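Local coordinates for protein malic enzyme (Entamoeba histolytica, PDB 3NV9) that probably catalyses the NAD(P)-dependent oxidative decarboxylation of malate to pyruvate, as a dimeric member of the malic enzyme family, at residues V361-A370 with K416-Q424. Sequence-based numbering, arbitrary orientation.
Sequences VGFPGILKGA and KEAADVAMQ
Helix segment 363-370 approaches segment 416-424 to 7.2 Å between axes, crossing at -49° with the N-to-C directions running roughly the same way. Gly369 CA lies only 3.8 Å from Ala418 CA. Gly365 and Gly369, one turn apart, make this closeness possible: both turn a face without a side chain to the other helix, Gly365 against the Glu417 side chain and Gly369 against the Ala418 carbonyl and Val421. Their bare backbone receives neighbouring atoms directly, with Gly369 CA 3.3 Å from Ala418 O and Ala418 CA giving a CA-H...O contact of 3.5 Å to Gly365 O. The small Ala418 can lie against this strip, its methyl meeting Lys368 CB along the flank. This is a GxxxG (small-xxx-small) contact, here between two helices of the NAD-binding, Rossmann-type domain. Helix 438-461 packs on Ala418 and Ala422. Val421 points toward helix 363-370, one turn after Glu417: CG1 reaches Ile366 O, while CG2 touches Ile366 CG1 at 4.1 Å, the two branched side chains crossing at roughly a right angle. Ile366 itself points away from segment 416-424 and also packs on Ala386 of helix 380-396. Lys368 carries its charge elsewhere, to a salt bridge with Asp448. At the N-terminal end, Glu417 has CG beside its own backbone N (chi1 -69°) and runs extended past Gly365, laying CB 3.6 Å from Gly365 CA. Its carboxylate ends beside the backbone carbonyls of Val361 and Gly362. There OE2 lies 2.7 Å from Val361 O, whereas OE1 and Gly362 O, 3.3 Å apart, are not hydrogen-bonded.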
# COMPACT_ATOMS: atom_id res chain seq x y z
N VAL A 361 8.12 -19.84 2.34
CA VAL A 361 8.39 -20.53 3.57
C VAL A 361 9.65 -19.98 4.33
O VAL A 361 10.08 -20.53 5.37
CB VAL A 361 8.26 -22.07 3.23
CG1 VAL A 361 9.49 -22.81 3.24
CG2 VAL A 361 7.09 -22.69 3.97
N GLY A 362 10.22 -18.88 3.83
CA GLY A 362 11.37 -18.21 4.46
C GLY A 362 11.17 -16.70 4.55
O GLY A 362 11.42 -16.10 5.59
N PHE A 363 10.63 -16.07 3.52
CA PHE A 363 10.45 -14.59 3.64
C PHE A 363 9.57 -14.03 4.82
O PHE A 363 9.91 -12.97 5.41
CB PHE A 363 10.15 -13.92 2.28
CG PHE A 363 8.74 -14.17 1.73
CD1 PHE A 363 8.57 -14.86 0.55
CD2 PHE A 363 7.62 -13.61 2.34
CE1 PHE A 363 7.32 -15.06 0.00
CE2 PHE A 363 6.35 -13.76 1.78
CZ PHE A 363 6.19 -14.52 0.62
N PRO A 364 8.47 -14.73 5.19
CA PRO A 364 7.64 -14.14 6.27
C PRO A 364 8.43 -14.03 7.56
O PRO A 364 8.33 -13.01 8.29
CB PRO A 364 6.46 -15.12 6.40
CG PRO A 364 6.39 -15.77 5.05
CD PRO A 364 7.82 -15.88 4.57
N GLY A 365 9.24 -15.04 7.80
CA GLY A 365 10.06 -15.15 9.02
C GLY A 365 11.27 -14.23 8.94
O GLY A 365 11.56 -13.52 9.88
N ILE A 366 11.97 -14.22 7.81
CA ILE A 366 13.09 -13.27 7.63
C ILE A 366 12.69 -11.79 7.84
O ILE A 366 13.26 -11.08 8.66
CB ILE A 366 13.84 -13.52 6.29
CG1 ILE A 366 14.46 -14.90 6.31
CG2 ILE A 366 14.95 -12.48 6.03
CD1 ILE A 366 14.87 -15.45 4.87
N LEU A 367 11.69 -11.32 7.09
CA LEU A 367 11.28 -9.95 7.22
C LEU A 367 10.76 -9.67 8.64
O LEU A 367 11.01 -8.61 9.20
CB LEU A 367 10.20 -9.60 6.16
CG LEU A 367 10.75 -9.57 4.72
CD1 LEU A 367 9.73 -9.87 3.63
CD2 LEU A 367 11.48 -8.21 4.46
N LYS A 368 9.97 -10.58 9.20
CA LYS A 368 9.36 -10.26 10.46
C LYS A 368 10.49 -10.04 11.49
O LYS A 368 10.45 -9.10 12.29
CB LYS A 368 8.41 -11.39 10.93
CG LYS A 368 7.63 -11.03 12.20
CD LYS A 368 6.65 -9.87 11.99
CE LYS A 368 5.83 -9.56 13.24
NZ LYS A 368 5.06 -8.31 13.02
N GLY A 369 11.49 -10.92 11.45
CA GLY A 369 12.62 -10.85 12.38
C GLY A 369 13.32 -9.52 12.18
O GLY A 369 13.63 -8.80 13.17
N ALA A 370 13.58 -9.21 10.91
CA ALA A 370 14.31 -7.99 10.59
C ALA A 370 13.59 -6.73 11.00
O ALA A 370 14.25 -5.76 11.38
CB ALA A 370 14.66 -7.94 9.10
N LYS A 416 9.41 -18.72 14.93
CA LYS A 416 10.71 -19.29 15.20
C LYS A 416 11.77 -18.70 14.20
O LYS A 416 12.87 -18.26 14.64
CB LYS A 416 10.63 -20.81 15.15
CG LYS A 416 11.92 -21.53 15.13
CD LYS A 416 11.62 -23.00 14.86
CE LYS A 416 12.91 -23.87 14.81
NZ LYS A 416 13.38 -24.08 16.25
N GLU A 417 11.46 -18.69 12.90
CA GLU A 417 12.34 -17.96 11.93
C GLU A 417 12.60 -16.56 12.43
O GLU A 417 13.72 -16.12 12.42
CB GLU A 417 11.80 -17.91 10.49
CG GLU A 417 11.81 -19.25 9.81
CD GLU A 417 11.27 -19.23 8.39
OE1 GLU A 417 10.62 -18.26 8.00
OE2 GLU A 417 11.51 -20.20 7.65
N ALA A 418 11.57 -15.87 12.90
CA ALA A 418 11.70 -14.47 13.20
C ALA A 418 12.69 -14.28 14.34
O ALA A 418 13.53 -13.37 14.30
CB ALA A 418 10.33 -13.88 13.56
N ALA A 419 12.57 -15.12 15.38
CA ALA A 419 13.43 -15.00 16.56
C ALA A 419 14.84 -15.40 16.24
O ALA A 419 15.78 -14.72 16.64
CB ALA A 419 12.84 -15.82 17.74
N ASP A 420 15.05 -16.49 15.50
CA ASP A 420 16.44 -16.85 15.12
C ASP A 420 17.13 -15.77 14.22
O ASP A 420 18.33 -15.42 14.46
CB ASP A 420 16.50 -18.20 14.42
CG ASP A 420 16.21 -19.41 15.35
OD1 ASP A 420 16.23 -20.54 14.81
OD2 ASP A 420 15.97 -19.26 16.57
N VAL A 421 16.41 -15.30 13.19
CA VAL A 421 16.91 -14.24 12.31
C VAL A 421 17.24 -12.96 13.12
O VAL A 421 18.21 -12.27 12.84
CB VAL A 421 15.87 -13.86 11.25
CG1 VAL A 421 16.19 -12.48 10.59
CG2 VAL A 421 15.71 -15.00 10.23
N ALA A 422 16.42 -12.65 14.11
CA ALA A 422 16.64 -11.46 14.95
C ALA A 422 17.92 -11.53 15.78
O ALA A 422 18.62 -10.54 15.95
CB ALA A 422 15.44 -11.23 15.87
N MET A 423 18.22 -12.72 16.29
CA MET A 423 19.32 -12.90 17.20
C MET A 423 20.59 -12.80 16.36
O MET A 423 21.56 -12.13 16.75
CB MET A 423 19.24 -14.29 17.87
CG MET A 423 18.14 -14.41 18.93
SD MET A 423 18.18 -13.17 20.24
CE MET A 423 17.06 -11.86 19.71
N GLN A 424 20.55 -13.50 15.23
CA GLN A 424 21.57 -13.42 14.19
C GLN A 424 21.80 -11.98 13.75
O GLN A 424 22.94 -11.57 13.63
CB GLN A 424 21.26 -14.35 13.01
CG GLN A 424 22.45 -14.59 12.12
CD GLN A 424 23.58 -15.40 12.82
OE1 GLN A 424 23.44 -16.58 13.15
NE2 GLN A 424 24.71 -14.74 13.01